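Local coordinates for CBS domain-containing predicted protein TM0935 (Thermotoga maritima, PDB 1O50), which is of unknown function but carries a tandem pair of CBS domains, a module that in many relatives senses adenosine-containing ligands, at residues K14-C19 with H109-L114; K20-K25 with D141-E146. All blocks are in the same frame, centred on the assembly; numbering follows the deposited sequence. Where two conformers were deposited one is given.

Contact 1: K14-C19 with H109-L114; sequences KVKDVC and HMDTPL
Val15 lays its branched side chain over the turn made by His109-Thr112, CB sitting 3.2 Å from His109 O. CG1 is trans to the backbone N (chi1 162°), which leaves CG2 beside that N and within 3.5 Å of Thr112 O, the carbonyl oxygen the N-H is using. That bond, Val15 N to Thr112 O, is 2.8 Å long and lies almost head-on to the carbonyl (C=O...N 168°). One residue on, Lys16 N donates to Met110 O over 2.9 Å, this time in the carbonyl plane and onto a lone pair (136°). Two amides at the start of the short helix 15-18 are thus taken up by the type I turn, which is closed by Thr112 N on His109 O and braced by His109 N on Thr112 OG1. Beside them Lys14 and Pro113 form a single beta bridge.

Apolar side chains flank these bonds on the Val18 and Cys19 side. Leu114 CD1 meets Val18 CG2 at 3.5 Å, the two side chains crossing at about a right angle, while the Met110 methyl CE and Cys19 SG lie 3.8 Å apart. The covering continues outward: Val15 also touches Val131 and Leu142, and Leu114 touches Ile147. Lys14 bends across Asp111, CE 3.5 Å from Asp111 O. Lys16 rests CB on Met110 O but leads away at its end, where NZ pairs with Asp17 OD1 within its own segment. Main-chain bonds and hydrocarbon, rather than paired charges, therefore join the two segments.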
ATOM      1  N   LYS A  14      20.598  -5.513   7.504  1.00 36.68           N
ATOM      2  CA  LYS A  14      19.645  -6.478   8.021  1.00 36.75           C
ATOM      3  C   LYS A  14      18.372  -5.802   8.508  1.00 36.22           C
ATOM      4  O   LYS A  14      18.320  -4.564   8.642  1.00 35.79           O
ATOM      5  CB  LYS A  14      20.304  -7.288   9.124  1.00 36.63           C
ATOM      6  CG  LYS A  14      21.266  -8.316   8.534  1.00 38.66           C
ATOM      7  CD  LYS A  14      22.483  -8.597   9.415  1.00 40.07           C
ATOM      8  CE  LYS A  14      22.210  -9.472  10.605  1.00 41.15           C
ATOM      9  NZ  LYS A  14      23.507 -10.011  11.120  1.00 40.42           N
ATOM     10  N   VAL A  15      17.347  -6.608   8.793  1.00 35.08           N
ATOM     11  CA  VAL A  15      16.065  -6.043   9.198  1.00 34.71           C
ATOM     12  C   VAL A  15      16.274  -5.136  10.417  1.00 34.45           C
ATOM     13  O   VAL A  15      15.690  -4.047  10.490  1.00 33.29           O
ATOM     14  CB  VAL A  15      14.980  -7.153   9.433  1.00 35.05           C
ATOM     15  CG1 VAL A  15      13.806  -6.637  10.254  1.00 33.92           C
ATOM     16  CG2 VAL A  15      14.478  -7.671   8.089  1.00 34.41           C
ATOM     17  N   LYS A  16      17.135  -5.566  11.334  1.00 34.70           N
ATOM     18  CA  LYS A  16      17.419  -4.811  12.555  1.00 35.37           C
ATOM     19  C   LYS A  16      17.910  -3.366  12.301  1.00 35.35           C
ATOM     20  O   LYS A  16      17.727  -2.484  13.151  1.00 35.31           O
ATOM     21  CB  LYS A  16      18.440  -5.569  13.400  1.00 35.60           C
ATOM     22  CG  LYS A  16      19.844  -5.682  12.791  1.00 38.30           C
ATOM     23  CD  LYS A  16      20.826  -6.353  13.760  1.00 42.90           C
ATOM     24  CE  LYS A  16      22.299  -6.229  13.313  1.00 45.69           C
ATOM     25  NZ  LYS A  16      22.857  -4.799  13.309  1.00 48.71           N
ATOM     26  N   ASP A  17      18.547  -3.143  11.158  1.00 35.07           N
ATOM     27  CA  ASP A  17      19.062  -1.817  10.783  1.00 35.81           C
ATOM     28  C   ASP A  17      17.983  -0.881  10.214  1.00 35.94           C
ATOM     29  O   ASP A  17      18.188   0.328  10.176  1.00 35.96           O
ATOM     30  CB  ASP A  17      20.196  -1.941   9.731  1.00 35.80           C
ATOM     31  CG  ASP A  17      21.288  -2.926  10.139  1.00 35.26           C
ATOM     32  OD1 ASP A  17      21.750  -2.888  11.287  1.00 35.96           O
ATOM     33  OD2 ASP A  17      21.755  -3.786   9.364  1.00 34.55           O
ATOM     34  N   VAL A  18      16.868  -1.446   9.737  1.00 36.53           N
ATOM     35  CA  VAL A  18      15.816  -0.727   9.005  1.00 37.57           C
ATOM     36  C   VAL A  18      14.481  -0.608   9.776  1.00 37.75           C
ATOM     37  O   VAL A  18      13.781   0.389   9.655  1.00 38.27           O
ATOM     38  CB  VAL A  18      15.589  -1.433   7.649  1.00 37.95           C
ATOM     39  CG1 VAL A  18      14.470  -0.831   6.878  1.00 39.97           C
ATOM     40  CG2 VAL A  18      16.914  -1.409   6.838  1.00 38.61           C
ATOM     41  N   CYS A  19      14.184  -1.590  10.619  1.00 37.23           N
ATOM     42  CA  CYS A  19      12.888  -1.688  11.310  1.00 37.35           C
ATOM     43  C   CYS A  19      12.625  -0.656  12.425  1.00 36.70           C
ATOM     44  O   CYS A  19      11.539  -0.622  13.017  1.00 35.23           O
ATOM     45  CB  CYS A  19      12.710  -3.105  11.877  1.00 36.42           C
ATOM     46  SG  CYS A  19      13.661  -3.471  13.341  1.00 36.86           S
ATOM     47  N   HIS A 109      12.869 -11.890  10.573  1.00 36.95           N
ATOM     48  CA  HIS A 109      13.543 -11.804  11.869  1.00 37.57           C
ATOM     49  C   HIS A 109      14.500 -10.623  11.853  1.00 36.72           C
ATOM     50  O   HIS A 109      14.787 -10.085  10.817  1.00 36.76           O
ATOM     51  CB  HIS A 109      14.345 -13.067  12.159  1.00 37.62           C
ATOM     52  CG  HIS A 109      13.545 -14.329  12.106  1.00 41.71           C
ATOM     53  ND1 HIS A 109      12.624 -14.668  13.076  1.00 45.89           N
ATOM     54  CD2 HIS A 109      13.558 -15.358  11.227  1.00 44.44           C
ATOM     55  CE1 HIS A 109      12.106 -15.850  12.797  1.00 45.27           C
ATOM     56  NE2 HIS A 109      12.643 -16.281  11.671  1.00 45.40           N
ATOM     57  N   MET A 110      15.032 -10.267  13.012  1.00 36.91           N
ATOM     58  CA  MET A 110      15.996  -9.163  13.144  1.00 36.81           C
ATOM     59  C   MET A 110      17.258  -9.342  12.277  1.00 36.52           C
ATOM     60  O   MET A 110      17.788  -8.370  11.710  1.00 36.81           O
ATOM     61  CB  MET A 110      16.375  -8.970  14.627  1.00 37.08           C
ATOM     62  CG  MET A 110      15.276  -8.326  15.468  1.00 37.19           C
ATOM     63  SD  MET A 110      14.866  -6.704  14.870  1.00 40.33           S
ATOM     64  CE  MET A 110      13.299  -6.338  15.764  1.00 42.41           C
ATOM     65  N   ASP A 111      17.709 -10.586  12.154  1.00 35.88           N
ATOM     66  CA  ASP A 111      18.954 -10.897  11.465  1.00 36.10           C
ATOM     67  C   ASP A 111      18.714 -11.184   9.981  1.00 35.82           C
ATOM     68  O   ASP A 111      19.649 -11.400   9.235  1.00 36.03           O
ATOM     69  CB  ASP A 111      19.735 -11.998  12.222  0.65 36.49           C
ATOM     70  CG  ASP A 111      20.285 -11.500  13.591  0.65 38.07           C
ATOM     71  OD1 ASP A 111      20.488 -12.329  14.529  0.65 38.49           O
ATOM     72  OD2 ASP A 111      20.538 -10.287  13.821  0.65 39.90           O
ATOM     73  N   THR A 112      17.463 -11.126   9.543  1.00 35.07           N
ATOM     74  CA  THR A 112      17.139 -11.331   8.131  1.00 34.91           C
ATOM     75  C   THR A 112      17.780 -10.257   7.251  1.00 35.10           C
ATOM     76  O   THR A 112      17.660  -9.059   7.560  1.00 34.37           O
ATOM     77  CB  THR A 112      15.606 -11.290   7.941  1.00 34.92           C
ATOM     78  OG1 THR A 112      15.010 -12.330   8.721  1.00 34.61           O
ATOM     79  CG2 THR A 112      15.208 -11.607   6.524  1.00 34.16           C
ATOM     80  N   PRO A 113      18.456 -10.660   6.165  1.00 35.20           N
ATOM     81  CA  PRO A 113      18.940  -9.707   5.158  1.00 35.21           C
ATOM     82  C   PRO A 113      17.849  -8.781   4.650  1.00 35.76           C
ATOM     83  O   PRO A 113      16.768  -9.255   4.304  1.00 35.51           O
ATOM     84  CB  PRO A 113      19.421 -10.621   4.027  1.00 34.89           C
ATOM     85  CG  PRO A 113      19.892 -11.802   4.729  1.00 34.55           C
ATOM     86  CD  PRO A 113      18.869 -12.030   5.814  1.00 35.04           C
ATOM     87  N   LEU A 114      18.132  -7.484   4.577  1.00 35.84           N
ATOM     88  CA  LEU A 114      17.196  -6.547   3.989  1.00 36.80           C
ATOM     89  C   LEU A 114      16.704  -7.003   2.596  1.00 36.76           C
ATOM     90  O   LEU A 114      15.517  -6.877   2.266  1.00 35.50           O
ATOM     91  CB  LEU A 114      17.818  -5.152   3.853  1.00 37.42           C
ATOM     92  CG  LEU A 114      16.867  -4.031   3.460  1.00 39.09           C
ATOM     93  CD1 LEU A 114      15.819  -3.843   4.567  1.00 41.61           C
ATOM     94  CD2 LEU A 114      17.641  -2.718   3.248  1.00 39.06           C
TER

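Contact 2: K20-K25 with D141-E146; sequences KLISLK and DLNSLE
Ile22 N donates to Glu146 OE2 at 3.2 Å, on the lone pair anti to the other oxygen, and this bond ties the chain at 20-25 to a capping box where strand 138-143 turns into helix 144-153. Ile22 O also lies 3.0 Å from OE2; two acceptors so close would probably make the carboxylate easier to protonate. The Ile22 side chain crosses the same glutamate at a slant, CD1 packing on Glu146 CG at 3.6 Å and then on Leu145 CB. Farther along the same segment, Leu24 comes from the direction opposite to Glu146 and puts CD1 against the Asn143 amide, 3.5 Å from CG.

What sets the glutamate is the box itself. Asn143 N approaches Glu146 OE1 from above the carboxylate plane, while Glu146 N returns a 3.0 Å bond to Asn143 OD1. The asparagine turns its amide back over the helix start because CG lies between its backbone N and carbonyl carbon (chi1 75°). An alanine in place of Glu146 removes the acceptor of Ile22 N and Asn143 N, and would probably leave the chain at Ile22 freer to shift. Further out, Leu43 of the second subunit packs on Ile22, and Pro46 of that subunit on Leu145. At the other end Asp141 divides its carboxylate: OD1 is hydrogen-bonded to Tyr52 OH, and OD2 rests 3.7 Å from Leu24 CB.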
ATOM      1  N   LYS A  20      13.587   0.203  12.696  1.00 37.74           N
ATOM      2  CA  LYS A  20      13.376   1.286  13.655  1.00 38.51           C
ATOM      3  C   LYS A  20      13.552   2.675  13.017  1.00 38.29           C
ATOM      4  O   LYS A  20      13.556   3.664  13.706  1.00 36.50           O
ATOM      5  CB  LYS A  20      14.274   1.098  14.861  1.00 39.74           C
ATOM      6  CG  LYS A  20      13.573   0.527  16.076  1.00 42.81           C
ATOM      7  CD  LYS A  20      14.596   0.154  17.110  1.00 46.62           C
ATOM      8  CE  LYS A  20      14.016   0.059  18.541  1.00 49.25           C
ATOM      9  NZ  LYS A  20      14.287   1.279  19.387  1.00 51.04           N
ATOM     10  N   LEU A  21      13.625   2.737  11.689  1.00 38.40           N
ATOM     11  CA  LEU A  21      13.898   4.002  11.002  1.00 39.87           C
ATOM     12  C   LEU A  21      12.667   4.940  11.031  1.00 40.93           C
ATOM     13  O   LEU A  21      12.815   6.158  10.962  1.00 41.08           O
ATOM     14  CB  LEU A  21      14.349   3.750   9.549  1.00 39.12           C
ATOM     15  CG  LEU A  21      15.718   3.063   9.423  1.00 38.32           C
ATOM     16  CD1 LEU A  21      16.012   2.733   7.977  1.00 38.82           C
ATOM     17  CD2 LEU A  21      16.794   3.912   9.995  1.00 38.98           C
ATOM     18  N   ILE A  22      11.476   4.334  11.122  1.00 41.42           N
ATOM     19  CA  ILE A  22      10.191   5.002  11.371  1.00 41.06           C
ATOM     20  C   ILE A  22       9.557   4.297  12.586  1.00 41.35           C
ATOM     21  O   ILE A  22       9.673   3.067  12.755  1.00 40.04           O
ATOM     22  CB  ILE A  22       9.288   4.856  10.133  1.00 41.70           C
ATOM     23  CG1 ILE A  22       9.999   5.345   8.873  1.00 41.69           C
ATOM     24  CG2 ILE A  22       7.958   5.608  10.264  1.00 42.36           C
ATOM     25  CD1 ILE A  22       9.210   4.990   7.608  1.00 42.54           C
ATOM     26  N   SER A  23       8.908   5.080  13.435  1.00 41.59           N
ATOM     27  CA  SER A  23       8.149   4.552  14.560  1.00 42.98           C
ATOM     28  C   SER A  23       6.807   4.003  14.077  1.00 42.73           C
ATOM     29  O   SER A  23       5.876   4.775  13.808  1.00 43.33           O
ATOM     30  CB  SER A  23       7.887   5.634  15.598  1.00 43.65           C
ATOM     31  OG  SER A  23       7.194   5.068  16.698  1.00 47.19           O
ATOM     32  N   LEU A  24       6.744   2.683  13.925  1.00 41.88           N
ATOM     33  CA  LEU A  24       5.544   1.972  13.530  1.00 41.57           C
ATOM     34  C   LEU A  24       5.064   1.143  14.719  1.00 41.69           C
ATOM     35  O   LEU A  24       5.884   0.596  15.465  1.00 41.51           O
ATOM     36  CB  LEU A  24       5.836   1.037  12.366  1.00 41.60           C
ATOM     37  CG  LEU A  24       6.493   1.589  11.103  1.00 39.71           C
ATOM     38  CD1 LEU A  24       6.698   0.518  10.075  1.00 41.65           C
ATOM     39  CD2 LEU A  24       5.621   2.631  10.578  1.00 40.98           C
ATOM     40  N   LYS A  25       3.740   1.066  14.879  1.00 41.89           N
ATOM     41  CA  LYS A  25       3.089   0.184  15.869  1.00 42.73           C
ATOM     42  C   LYS A  25       2.299  -0.840  15.102  1.00 41.46           C
ATOM     43  O   LYS A  25       1.407  -0.451  14.348  1.00 41.67           O
ATOM     44  CB  LYS A  25       2.101   0.943  16.770  1.00 43.46           C
ATOM     45  CG  LYS A  25       2.529   2.370  17.209  1.00 48.93           C
ATOM     46  CD  LYS A  25       1.822   3.509  16.384  1.00 54.36           C
ATOM     47  CE  LYS A  25       0.343   3.723  16.821  1.00 56.44           C
ATOM     48  NZ  LYS A  25      -0.590   2.690  16.240  1.00 57.98           N
ATOM     49  N   ASP A 141       8.286  -4.332  13.668  1.00 37.84           N
ATOM     50  CA  ASP A 141       7.525  -4.174  12.422  1.00 37.81           C
ATOM     51  C   ASP A 141       8.433  -3.646  11.286  1.00 36.46           C
ATOM     52  O   ASP A 141       9.415  -2.948  11.523  1.00 36.05           O
ATOM     53  CB  ASP A 141       6.370  -3.183  12.716  1.00 38.06           C
ATOM     54  CG  ASP A 141       5.219  -3.312  11.792  1.00 38.03           C
ATOM     55  OD1 ASP A 141       4.985  -4.417  11.242  1.00 38.91           O
ATOM     56  OD2 ASP A 141       4.514  -2.312  11.520  1.00 41.91           O
ATOM     57  N   LEU A 142       8.092  -3.960  10.045  1.00 35.80           N
ATOM     58  CA  LEU A 142       8.855  -3.465   8.897  1.00 35.14           C
ATOM     59  C   LEU A 142       7.931  -3.044   7.802  1.00 34.98           C
ATOM     60  O   LEU A 142       7.071  -3.802   7.486  1.00 35.87           O
ATOM     61  CB  LEU A 142       9.763  -4.583   8.360  1.00 35.38           C
ATOM     62  CG  LEU A 142      10.702  -4.231   7.204  1.00 34.56           C
ATOM     63  CD1 LEU A 142      11.733  -3.191   7.586  1.00 36.54           C
ATOM     64  CD2 LEU A 142      11.398  -5.475   6.704  1.00 35.61           C
ATOM     65  N   ASN A 143       8.103  -1.868   7.205  1.00 35.08           N
ATOM     66  CA  ASN A 143       7.336  -1.521   6.003  1.00 34.52           C
ATOM     67  C   ASN A 143       8.175  -1.090   4.842  1.00 33.88           C
ATOM     68  O   ASN A 143       9.369  -0.878   4.954  1.00 33.40           O
ATOM     69  CB  ASN A 143       6.202  -0.505   6.321  1.00 35.59           C
ATOM     70  CG  ASN A 143       6.672   0.910   6.559  1.00 35.31           C
ATOM     71  OD1 ASN A 143       7.848   1.242   6.429  1.00 38.65           O
ATOM     72  ND2 ASN A 143       5.733   1.779   6.886  1.00 35.68           N
ATOM     73  N   SER A 144       7.541  -1.020   3.673  1.00 35.15           N
ATOM     74  CA  SER A 144       8.230  -0.613   2.466  1.00 35.69           C
ATOM     75  C   SER A 144       8.900   0.767   2.568  1.00 36.83           C
ATOM     76  O   SER A 144       9.929   1.007   1.978  1.00 35.66           O
ATOM     77  CB  SER A 144       7.247  -0.647   1.281  1.00 36.49           C
ATOM     78  OG  SER A 144       6.144   0.218   1.479  1.00 37.74           O
ATOM     79  N   LEU A 145       8.341   1.670   3.362  1.00 38.28           N
ATOM     80  CA  LEU A 145       8.866   3.000   3.419  1.00 37.86           C
ATOM     81  C   LEU A 145      10.220   2.996   4.136  1.00 37.96           C
ATOM     82  O   LEU A 145      11.106   3.759   3.788  1.00 37.85           O
ATOM     83  CB  LEU A 145       7.879   3.946   4.128  1.00 38.84           C
ATOM     84  CG  LEU A 145       6.401   3.933   3.692  1.00 38.28           C
ATOM     85  CD1 LEU A 145       5.687   5.117   4.344  1.00 36.55           C
ATOM     86  CD2 LEU A 145       6.215   3.942   2.196  1.00 39.11           C
ATOM     87  N   GLU A 146      10.355   2.152   5.155  1.00 37.53           N
ATOM     88  CA  GLU A 146      11.630   1.989   5.843  1.00 37.05           C
ATOM     89  C   GLU A 146      12.740   1.486   4.922  1.00 37.08           C
ATOM     90  O   GLU A 146      13.873   1.935   5.019  1.00 37.35           O
ATOM     91  CB  GLU A 146      11.456   1.079   7.037  1.00 35.56           C
ATOM     92  CG  GLU A 146      10.648   1.774   8.114  1.00 35.17           C
ATOM     93  CD  GLU A 146      10.354   0.868   9.281  1.00 33.19           C
ATOM     94  OE1 GLU A 146      10.127  -0.330   9.070  1.00 30.63           O
ATOM     95  OE2 GLU A 146      10.366   1.375  10.407  1.00 34.34           O
TER

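How the contacts relate
Segment 14-19 runs directly into 20-25, so contacts 1 and 2 are successive stages of one N-terminal stretch packing on the second CBS-family region; their centres are 11 Å apart. They touch at Val18 and Cys19. Val18 CG1 lies 3.4 Å from Glu146 O and 3.7 Å from Leu142 CD1, and Cys19 CB comes within 3.3 Å of Asp141 O. Contact 1 grips a turn ahead of helix 114-124, whereas contact 2 grips the join of strand 138-143 and helix 144-153. Contact 2 also meets the second subunit, through Ile22 and Leu145. In CBS pairs ligands commonly bind in clefts between the two domains.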